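Local coordinates for chitin oligosaccharide binding protein NagB2 (Paenibacillus sp. FPU-7, PDB 7EHU) that binds the chitin oligosaccharides N,N'-diacetylchitobiose and N,N',N''-triacetylchitotriose, probably delivering them to an ABC-type transporter as an extracellular solute-binding protein, at residues L112-N115 with D116-K119; N201-A204 with N205-V209; K330-K333 with A334-N338; G410-P414 with E415-E419. All coordinates share one frame; numbering follows the deposited sequence.

Contact 1 of 4, residues L112-N115 with D116-K119; sequences LPLN and DILK
Asp116 takes the chain from Asn115 into the first turn of helix 115-121, a worked example of how a loop hands its carbonyls and leucines to the helix it starts; its carboxylate is exposed. Ile117 does the apolar work. Its CG1 stands anti to its own carbonyl carbon (chi1 -72°), which carries CD1 back toward the loop, 3.7 Å from Leu112 CD2 and 4.0 Å from Leu114 CD2; the side chain meets that of Leu112 at about a right angle. Its N-H is served by a water, 3.0 Å from Ile117 N, which also donates to Pro113 O and so spans the joint. Leu118 N then makes the first full helical bond, 2.8 Å to Leu114 O, while Leu118 CG presses on the same oxygen at 3.3 Å. Lys119 N repeats the pattern at 3.1 Å from Asn115 O. Asn115 N is buried without a partner, but its side chain is anchored: OD1 accepts from Ile139 N and ND2 donates to Gly137 O. The joint thus lies against strand 138-154, with Leu112 and Leu114 also on Phe320 of strand 309-320 and Leu112 on Leu324, while Ile117 packs on Lys333 and Ile336 of helix 326-339.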
loop_
_atom_site.group_PDB
_atom_site.type_symbol
_atom_site.label_atom_id
_atom_site.label_comp_id
_atom_site.label_asym_id
_atom_site.label_seq_id
_atom_site.Cartn_x
_atom_site.Cartn_y
_atom_site.Cartn_z
ATOM N N LEU A 112 1.016 -6.357 21.257
ATOM C CA LEU A 112 1.426 -5.584 22.429
ATOM C C LEU A 112 0.809 -4.195 22.380
ATOM O O LEU A 112 1.033 -3.479 21.400
ATOM C CB LEU A 112 2.956 -5.480 22.430
ATOM C CG LEU A 112 3.609 -4.899 23.685
ATOM C CD1 LEU A 112 3.516 -5.886 24.840
ATOM C CD2 LEU A 112 5.057 -4.528 23.411
ATOM N N PRO A 113 0.063 -3.755 23.403
ATOM C CA PRO A 113 -0.370 -2.352 23.427
ATOM C C PRO A 113 0.830 -1.456 23.710
ATOM O O PRO A 113 1.681 -1.758 24.554
ATOM C CB PRO A 113 -1.416 -2.314 24.549
ATOM C CG PRO A 113 -1.063 -3.436 25.428
ATOM C CD PRO A 113 -0.433 -4.507 24.563
ATOM N N LEU A 114 0.895 -0.336 22.989
ATOM C CA LEU A 114 2.099 0.488 22.954
ATOM C C LEU A 114 1.978 1.835 23.659
ATOM O O LEU A 114 2.966 2.570 23.711
ATOM C CB LEU A 114 2.521 0.734 21.504
ATOM C CG LEU A 114 2.790 -0.519 20.682
ATOM C CD1 LEU A 114 3.159 -0.178 19.266
ATOM C CD2 LEU A 114 3.874 -1.364 21.320
ATOM N N ASN A 115 0.817 2.176 24.220
ATOM C CA ASN A 115 0.619 3.536 24.733
ATOM C C ASN A 115 1.681 3.910 25.774
ATOM O O ASN A 115 2.278 4.994 25.718
ATOM C CB ASN A 115 -0.789 3.678 25.322
ATOM C CG ASN A 115 -1.898 3.385 24.310
ATOM O OD1 ASN A 115 -1.919 2.337 23.679
ATOM N ND2 ASN A 115 -2.846 4.292 24.197
ATOM N N ASP A 116 1.912 3.038 26.762
ATOM C CA ASP A 116 2.888 3.358 27.800
ATOM C C ASP A 116 4.298 3.413 27.228
ATOM O O ASP A 116 5.102 4.264 27.625
ATOM C CB ASP A 116 2.803 2.334 28.934
ATOM C CG ASP A 116 1.760 2.697 29.980
ATOM O OD1 ASP A 116 1.077 3.740 29.828
ATOM O OD2 ASP A 116 1.631 1.937 30.976
ATOM N N ILE A 117 4.617 2.505 26.305
ATOM C CA ILE A 117 5.925 2.544 25.670
ATOM C C ILE A 117 6.124 3.860 24.941
ATOM O O ILE A 117 7.201 4.469 25.009
ATOM C CB ILE A 117 6.102 1.341 24.729
ATOM C CG1 ILE A 117 6.270 0.075 25.555
ATOM C CG2 ILE A 117 7.285 1.562 23.772
ATOM C CD1 ILE A 117 5.925 -1.188 24.799
ATOM N N LEU A 118 5.096 4.319 24.227
ATOM C CA LEU A 118 5.243 5.573 23.505
ATOM C C LEU A 118 5.479 6.739 24.455
ATOM O O LEU A 118 6.297 7.627 24.167
ATOM C CB LEU A 118 4.028 5.845 22.624
ATOM C CG LEU A 118 3.834 4.873 21.456
ATOM C CD1 LEU A 118 2.614 5.286 20.662
ATOM C CD2 LEU A 118 5.044 4.786 20.543
ATOM N N LYS A 119 4.767 6.767 25.586
ATOM C CA LYS A 119 5.036 7.781 26.606
ATOM C C LYS A 119 6.480 7.693 27.100
ATOM O O LYS A 119 7.180 8.704 27.214
ATOM C CB LYS A 119 4.043 7.624 27.767
ATOM C CG LYS A 119 4.060 8.771 28.768
ATOM C CD LYS A 119 3.259 8.459 30.034
ATOM C CE LYS A 119 3.914 9.114 31.286
ATOM N NZ LYS A 119 3.369 8.608 32.571
HETATM O O HOH W 1 2.913 0.079 26.281
#

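Contact 2 of 4, residues N201-A204 with N205-V209; sequences NMLA and NSLFV
The Phe208 ring lies back over the preceding turn, with Asn205 CA 3.7 Å above one face, offset toward the rim, and Ala204 O meeting the ring obliquely, 3.1 Å from CD2. This is a ring folded back on the backbone of the preceding turn of an alpha helix, the buried helix 197-212. The ring is brought there by a chi1 of 67°, which sets Phe208 CG between the backbone N and carbonyl carbon, a crowded position in a helix. Ala204 O therefore serves twice, touching the ring carbon and accepting from Phe208 N at 2.9 Å. Cutting Phe208 back to an alanine removes the ring and is likely to leave Asn205 CA and Ala204 O without the cover it gives them. On another side of the helix, Leu203 CG and Leu207 CD1 meet loosely at 4.3 Å, and both leucines continue onto Leu239 of helix 230-244. With CG anti to the backbone N (chi1 175°), the amide of Asn205 gives OD1 to Phe388 N. Facing strand 271-275, Met202 and Ser206 both pack on Phe273, and the side chain of Met202 is about 6 Å from a bound N-acetylglucosamine. A water ties this pair together, hydrogen-bonded at 2.7 Å to Met202 O and at 2.7 Å to Ser206 OG.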
loop_
_atom_site.group_PDB
_atom_site.type_symbol
_atom_site.label_atom_id
_atom_site.label_comp_id
_atom_site.label_asym_id
_atom_site.label_seq_id
_atom_site.Cartn_x
_atom_site.Cartn_y
_atom_site.Cartn_z
ATOM N N ASN A 201 -6.277 -4.581 -7.562
ATOM C CA ASN A 201 -7.180 -3.944 -6.616
ATOM C C ASN A 201 -6.797 -2.512 -6.281
ATOM O O ASN A 201 -7.664 -1.751 -5.845
ATOM C CB ASN A 201 -7.340 -4.776 -5.345
ATOM C CG ASN A 201 -8.260 -5.976 -5.548
ATOM O OD1 ASN A 201 -9.072 -6.011 -6.470
ATOM N ND2 ASN A 201 -8.147 -6.950 -4.661
ATOM N N MET A 202 -5.540 -2.113 -6.465
ATOM C CA MET A 202 -5.222 -0.693 -6.280
ATOM C C MET A 202 -6.063 0.143 -7.226
ATOM O O MET A 202 -6.718 1.114 -6.831
ATOM C CB MET A 202 -3.737 -0.454 -6.573
ATOM C CG MET A 202 -2.801 -0.977 -5.493
ATOM S SD MET A 202 -1.126 -0.270 -5.625
ATOM C CE MET A 202 -0.481 -1.308 -6.950
ATOM N N LEU A 203 -6.062 -0.242 -8.494
ATOM C CA LEU A 203 -6.827 0.472 -9.499
ATOM C C LEU A 203 -8.316 0.294 -9.287
ATOM O O LEU A 203 -9.081 1.258 -9.384
ATOM C CB LEU A 203 -6.401 -0.019 -10.878
ATOM C CG LEU A 203 -7.057 0.676 -12.067
ATOM C CD1 LEU A 203 -6.840 2.187 -12.034
ATOM C CD2 LEU A 203 -6.528 0.091 -13.375
ATOM N N ALA A 204 -8.742 -0.934 -8.991
ATOM C CA ALA A 204 -10.158 -1.186 -8.761
ATOM C C ALA A 204 -10.683 -0.346 -7.610
ATOM O O ALA A 204 -11.792 0.194 -7.689
ATOM C CB ALA A 204 -10.386 -2.671 -8.481
ATOM N N ASN A 205 -9.906 -0.236 -6.529
ATOM C CA ASN A 205 -10.354 0.497 -5.348
ATOM C C ASN A 205 -10.532 1.973 -5.643
ATOM O O ASN A 205 -11.578 2.547 -5.309
ATOM C CB ASN A 205 -9.597 -0.054 -4.120
ATOM C CG ASN A 205 -9.818 0.648 -2.778
ATOM O OD1 ASN A 205 -8.907 0.752 -1.949
ATOM N ND2 ASN A 205 -10.953 1.333 -2.648
ATOM N N SER A 206 -9.598 2.584 -6.367
ATOM C CA SER A 206 -9.810 3.980 -6.734
ATOM C C SER A 206 -10.964 4.148 -7.714
ATOM O O SER A 206 -11.656 5.166 -7.659
ATOM C CB SER A 206 -8.522 4.646 -7.211
ATOM O OG SER A 206 -7.699 4.983 -6.108
ATOM N N LEU A 207 -11.198 3.160 -8.588
ATOM C CA LEU A 207 -12.347 3.211 -9.485
ATOM C C LEU A 207 -13.659 3.200 -8.719
ATOM O O LEU A 207 -14.526 4.041 -8.962
ATOM C CB LEU A 207 -12.311 2.060 -10.478
ATOM C CG LEU A 207 -11.642 2.401 -11.803
ATOM C CD1 LEU A 207 -11.287 1.120 -12.560
ATOM C CD2 LEU A 207 -12.549 3.269 -12.641
ATOM N N PHE A 208 -13.842 2.240 -7.800
ATOM C CA PHE A 208 -15.149 2.141 -7.148
ATOM C C PHE A 208 -15.370 3.233 -6.108
ATOM O O PHE A 208 -16.521 3.573 -5.833
ATOM C CB PHE A 208 -15.545 0.723 -6.693
ATOM C CG PHE A 208 -14.732 0.106 -5.571
ATOM C CD1 PHE A 208 -14.821 0.563 -4.261
ATOM C CD2 PHE A 208 -13.977 -1.038 -5.806
ATOM C CE1 PHE A 208 -14.118 -0.085 -3.243
ATOM C CE2 PHE A 208 -13.284 -1.662 -4.792
ATOM C CZ PHE A 208 -13.356 -1.184 -3.527
ATOM N N VAL A 209 -14.308 3.813 -5.549
ATOM C CA VAL A 209 -14.503 4.999 -4.726
ATOM C C VAL A 209 -14.848 6.187 -5.615
ATOM O O VAL A 209 -15.701 7.011 -5.266
ATOM C CB VAL A 209 -13.291 5.238 -3.802
ATOM C CG1 VAL A 209 -13.366 6.620 -3.136
ATOM C CG2 VAL A 209 -13.177 4.112 -2.755
HETATM O O HOH W 2 -6.729 2.888 -4.770
#

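Contact 3 of 4, residues K330-K333 with A334-N338; sequences KAVK and AFIKN
Lys337, whose backbone N reaches back 2.9 Å to Lys333 O, carries an NZ gripped by two partners: it donates to Asn338 OD1 at 2.8 Å and forms a salt bridge with Glu60 of helix 44-60. The chain curls round to the residue that follows it because it bends at chi3 (65°) and again at chi4; NZ meets the amide oxygen at a C=O...N angle of 123° and stands out of the amide plane. Asn338 ND2 in turn reaches Glu60 OE2 and Thr57, so that one carboxylate probably balances the lysine charge while fixing the turn of the amide. On the apolar side, the side chains of Val332 and Ile336 cross at a slant, CG1 of the valine 3.9 Å from CD1 of the isoleucine. Ile336 also closes on the carbonyl of Val332, its CG1 lying 3.4 Å from Val332 O and its N bonded to that oxygen at 2.9 Å. Phe335 CB sits 3.5 Å from Val332 O. The Phe335 ring leads off the turn to meet Phe339, planes about 15° apart, and with Val332 and Ile336 bears on Phe320 of strand 309-320. The principle illustrated is that of an amphipathic alpha helix layered on a beta-sheet, as expected in a lobe of the alpha/beta solute-binding fold.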
loop_
_atom_site.group_PDB
_atom_site.type_symbol
_atom_site.label_atom_id
_atom_site.label_comp_id
_atom_site.label_asym_id
_atom_site.label_seq_id
_atom_site.Cartn_x
_atom_site.Cartn_y
_atom_site.Cartn_z
ATOM N N LYS A 330 12.449 -5.374 26.738
ATOM C CA LYS A 330 13.521 -4.382 26.723
ATOM C C LYS A 330 14.138 -4.245 25.334
ATOM O O LYS A 330 14.425 -3.131 24.883
ATOM C CB LYS A 330 14.590 -4.772 27.732
ATOM C CG LYS A 330 15.702 -3.754 27.930
ATOM C CD LYS A 330 16.632 -4.148 29.084
ATOM C CE LYS A 330 15.853 -4.821 30.225
ATOM N NZ LYS A 330 14.984 -3.975 31.103
ATOM N N ALA A 331 14.389 -5.372 24.668
ATOM C CA ALA A 331 14.933 -5.340 23.318
ATOM C C ALA A 331 13.959 -4.693 22.346
ATOM O O ALA A 331 14.372 -3.917 21.477
ATOM C CB ALA A 331 15.281 -6.760 22.883
ATOM N N VAL A 332 12.666 -5.001 22.480
ATOM C CA VAL A 332 11.663 -4.427 21.597
ATOM C C VAL A 332 11.582 -2.923 21.796
ATOM O O VAL A 332 11.495 -2.164 20.826
ATOM C CB VAL A 332 10.300 -5.116 21.823
ATOM C CG1 VAL A 332 9.157 -4.258 21.288
ATOM C CG2 VAL A 332 10.267 -6.494 21.194
ATOM N N LYS A 333 11.597 -2.471 23.048
ATOM C CA LYS A 333 11.540 -1.035 23.295
ATOM C C LYS A 333 12.744 -0.334 22.679
ATOM O O LYS A 333 12.613 0.758 22.121
ATOM C CB LYS A 333 11.487 -0.763 24.795
ATOM C CG LYS A 333 10.169 -1.127 25.455
ATOM C CD LYS A 333 10.005 -0.434 26.816
ATOM C CE LYS A 333 9.522 -1.366 27.915
ATOM N NZ LYS A 333 9.771 -0.763 29.259
ATOM N N ALA A 334 13.926 -0.939 22.785
ATOM C CA ALA A 334 15.124 -0.350 22.193
ATOM C C ALA A 334 15.015 -0.287 20.675
ATOM O O ALA A 334 15.442 0.695 20.054
ATOM C CB ALA A 334 16.376 -1.121 22.627
ATOM N N PHE A 335 14.445 -1.325 20.065
ATOM C CA PHE A 335 14.242 -1.301 18.627
ATOM C C PHE A 335 13.308 -0.158 18.234
ATOM O O PHE A 335 13.587 0.589 17.286
ATOM C CB PHE A 335 13.660 -2.631 18.136
ATOM C CG PHE A 335 13.238 -2.580 16.691
ATOM C CD1 PHE A 335 14.185 -2.645 15.677
ATOM C CD2 PHE A 335 11.918 -2.391 16.346
ATOM C CE1 PHE A 335 13.820 -2.555 14.357
ATOM C CE2 PHE A 335 11.544 -2.300 15.008
ATOM C CZ PHE A 335 12.498 -2.364 14.017
ATOM N N ILE A 336 12.193 -0.000 18.954
ATOM C CA ILE A 336 11.261 1.087 18.651
ATOM C C ILE A 336 11.978 2.431 18.761
ATOM O O ILE A 336 11.863 3.300 17.887
ATOM C CB ILE A 336 10.008 1.008 19.546
ATOM C CG1 ILE A 336 9.188 -0.248 19.228
ATOM C CG2 ILE A 336 9.145 2.270 19.431
ATOM C CD1 ILE A 336 8.170 -0.576 20.269
ATOM N N LYS A 337 12.745 2.599 19.841
ATOM C CA LYS A 337 13.491 3.828 20.070
ATOM C C LYS A 337 14.426 4.143 18.915
ATOM O O LYS A 337 14.598 5.317 18.539
ATOM C CB LYS A 337 14.288 3.691 21.368
ATOM C CG LYS A 337 15.191 4.881 21.679
ATOM C CD LYS A 337 16.152 4.633 22.846
ATOM C CE LYS A 337 17.152 3.563 22.539
ATOM N NZ LYS A 337 18.433 4.120 21.987
ATOM N N ASN A 338 15.066 3.112 18.364
ATOM C CA ASN A 338 16.085 3.315 17.352
ATOM C C ASN A 338 15.543 3.330 15.940
ATOM O O ASN A 338 16.187 3.904 15.060
ATOM C CB ASN A 338 17.175 2.260 17.498
ATOM C CG ASN A 338 18.014 2.475 18.750
ATOM O OD1 ASN A 338 18.163 3.606 19.214
ATOM N ND2 ASN A 338 18.586 1.407 19.287
#

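Contact 4 of 4, residues G410-P414 with E415-E419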
loop_
_atom_site.group_PDB
_atom_site.type_symbol
_atom_site.label_atom_id
_atom_site.label_comp_id
_atom_site.label_asym_id
_atom_site.label_seq_id
_atom_site.Cartn_x
_atom_site.Cartn_y
_atom_site.Cartn_z
ATOM N N GLY A 410 -11.877 -12.704 -18.175
ATOM C CA GLY A 410 -13.129 -12.992 -18.854
ATOM C C GLY A 410 -13.939 -14.121 -18.267
ATOM O O GLY A 410 -14.925 -14.545 -18.882
ATOM N N GLN A 411 -13.564 -14.621 -17.096
ATOM C CA GLN A 411 -14.259 -15.734 -16.466
ATOM C C GLN A 411 -15.377 -15.266 -15.555
ATOM O O GLN A 411 -16.199 -16.081 -15.123
ATOM C CB GLN A 411 -13.246 -16.520 -15.639
ATOM C CG GLN A 411 -12.046 -16.961 -16.465
ATOM C CD GLN A 411 -11.195 -17.973 -15.745
ATOM O OE1 GLN A 411 -10.899 -19.037 -16.270
ATOM N NE2 GLN A 411 -10.780 -17.635 -14.532
ATOM N N LEU A 412 -15.430 -13.972 -15.275
ATOM C CA LEU A 412 -16.424 -13.386 -14.399
ATOM C C LEU A 412 -16.833 -12.072 -15.037
ATOM O O LEU A 412 -15.973 -11.298 -15.472
ATOM C CB LEU A 412 -15.794 -13.143 -13.025
ATOM C CG LEU A 412 -16.652 -13.184 -11.771
ATOM C CD1 LEU A 412 -17.339 -14.521 -11.596
ATOM C CD2 LEU A 412 -15.769 -12.892 -10.568
ATOM N N THR A 413 -18.126 -11.824 -15.116
ATOM C CA THR A 413 -18.577 -10.517 -15.556
ATOM C C THR A 413 -18.589 -9.576 -14.353
ATOM O O THR A 413 -18.564 -10.026 -13.204
ATOM C CB THR A 413 -19.996 -10.620 -16.079
ATOM O OG1 THR A 413 -20.836 -11.071 -15.014
ATOM C CG2 THR A 413 -20.099 -11.614 -17.251
ATOM N N PRO A 414 -18.629 -8.262 -14.577
ATOM C CA PRO A 414 -18.764 -7.353 -13.428
ATOM C C PRO A 414 -19.942 -7.706 -12.541
ATOM O O PRO A 414 -19.841 -7.654 -11.305
ATOM C CB PRO A 414 -18.956 -5.985 -14.092
ATOM C CG PRO A 414 -18.229 -6.096 -15.388
ATOM C CD PRO A 414 -18.489 -7.518 -15.843
ATOM N N GLU A 415 -21.065 -8.069 -13.157
ATOM C CA GLU A 415 -22.267 -8.381 -12.396
ATOM C C GLU A 415 -22.064 -9.614 -11.516
ATOM O O GLU A 415 -22.473 -9.633 -10.345
ATOM C CB GLU A 415 -23.420 -8.595 -13.378
ATOM C CG GLU A 415 -23.876 -7.344 -14.143
ATOM C CD GLU A 415 -22.916 -6.883 -15.244
ATOM O OE1 GLU A 415 -22.108 -7.691 -15.750
ATOM O OE2 GLU A 415 -23.023 -5.707 -15.650
ATOM N N LYS A 416 -21.450 -10.662 -12.062
ATOM C CA LYS A 416 -21.206 -11.859 -11.268
ATOM C C LYS A 416 -20.135 -11.598 -10.214
ATOM O O LYS A 416 -20.189 -12.174 -9.118
ATOM C CB LYS A 416 -20.823 -13.018 -12.196
ATOM C CG LYS A 416 -21.923 -13.460 -13.164
ATOM C CD LYS A 416 -23.115 -14.057 -12.463
ATOM C CE LYS A 416 -23.685 -15.214 -13.276
ATOM N NZ LYS A 416 -25.158 -15.306 -13.116
ATOM N N LEU A 417 -19.175 -10.718 -10.510
ATOM C CA LEU A 417 -18.183 -10.360 -9.503
ATOM C C LEU A 417 -18.848 -9.750 -8.272
ATOM O O LEU A 417 -18.573 -10.163 -7.140
ATOM C CB LEU A 417 -17.150 -9.396 -10.093
ATOM C CG LEU A 417 -16.049 -8.940 -9.118
ATOM C CD1 LEU A 417 -14.722 -8.754 -9.842
ATOM C CD2 LEU A 417 -16.436 -7.687 -8.376
ATOM N N VAL A 418 -19.717 -8.753 -8.464
ATOM C CA VAL A 418 -20.272 -8.093 -7.286
ATOM C C VAL A 418 -21.198 -9.046 -6.529
ATOM O O VAL A 418 -21.300 -8.970 -5.302
ATOM C CB VAL A 418 -20.936 -6.736 -7.608
ATOM C CG1 VAL A 418 -19.891 -5.701 -8.102
ATOM C CG2 VAL A 418 -22.082 -6.884 -8.623
ATOM N N GLU A 419 -21.877 -9.960 -7.239
ATOM C CA GLU A 419 -22.708 -10.964 -6.575
ATOM C C GLU A 419 -21.855 -11.873 -5.690
ATOM O O GLU A 419 -22.198 -12.140 -4.527
ATOM C CB GLU A 419 -23.480 -11.777 -7.634
ATOM C CG GLU A 419 -24.311 -12.942 -7.103
ATOM C CD GLU A 419 -24.856 -13.873 -8.200
ATOM O OE1 GLU A 419 -24.075 -14.413 -9.016
ATOM O OE2 GLU A 419 -26.083 -14.073 -8.237
#
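Leu412 is the first residue of the loop to meet helix 414-430, two positions after Gly410, whose positive phi ends helix 394-408 in a Schellman motif. With CG anti to the backbone N (chi1 -151°), its two methyls straddle the coming turn: CD1 lies 3.8 Å from Lys416 CB, whereas CD2 touches Leu417 CB at 3.8 Å, the leucine side chains crossing at about a right angle. A serine replacing Leu412 would probably open a gap over Leu417 and leave the start of the helix less firmly clamped to the loop. Thr413 comes next, at the N-cap. With chi1 at 61°, OG1 sits between its own N and carbonyl carbon and turns inward to accept from Lys416 N at 3.0 Å, a nearly straight bond. OG1 is also pressed by Lys416 CG at 3.2 Å, the two side chains lying alongside each other. Thr413 O takes Leu417 N at 2.8 Å, the first main-chain bond of the turn. Pro414 then begins the helix, where its missing N-H costs nothing; Pro414 O accepts from Val418 N, and the ring lies beside Glu415, whose OE1 is 3.6 Å from Pro414 CD. The proline also packs on Leu407 and Leu233 in the adjoining helices. Threonine capping bond and Leu412-Leu417 clasp together make an N-cap with a hydrophobic staple, in which the residue before the cap packs on the fourth residue of the helix.

Read from the N terminus, the four contacts come in series, none nested in or crossing another. Contact 1 closes the loop between helix 100-107 and helix 115-121; contact 2 lies wholly within helix 197-212, linking successive turns; contact 3 lies within helix 326-339; contact 4 closes the loop joining helix 394-408 to helix 414-430. Distant in sequence, contacts 1 and 3 nonetheless touch through Ile117 with Lys333 and Ile336, their centres about 12 Å apart, and share Phe320 of strand 309-320. Contacts 2 and 4 lie across the chain's centre from them, about 7 Å apart at nearest atoms, both packing on helices 230-244 and 394-408.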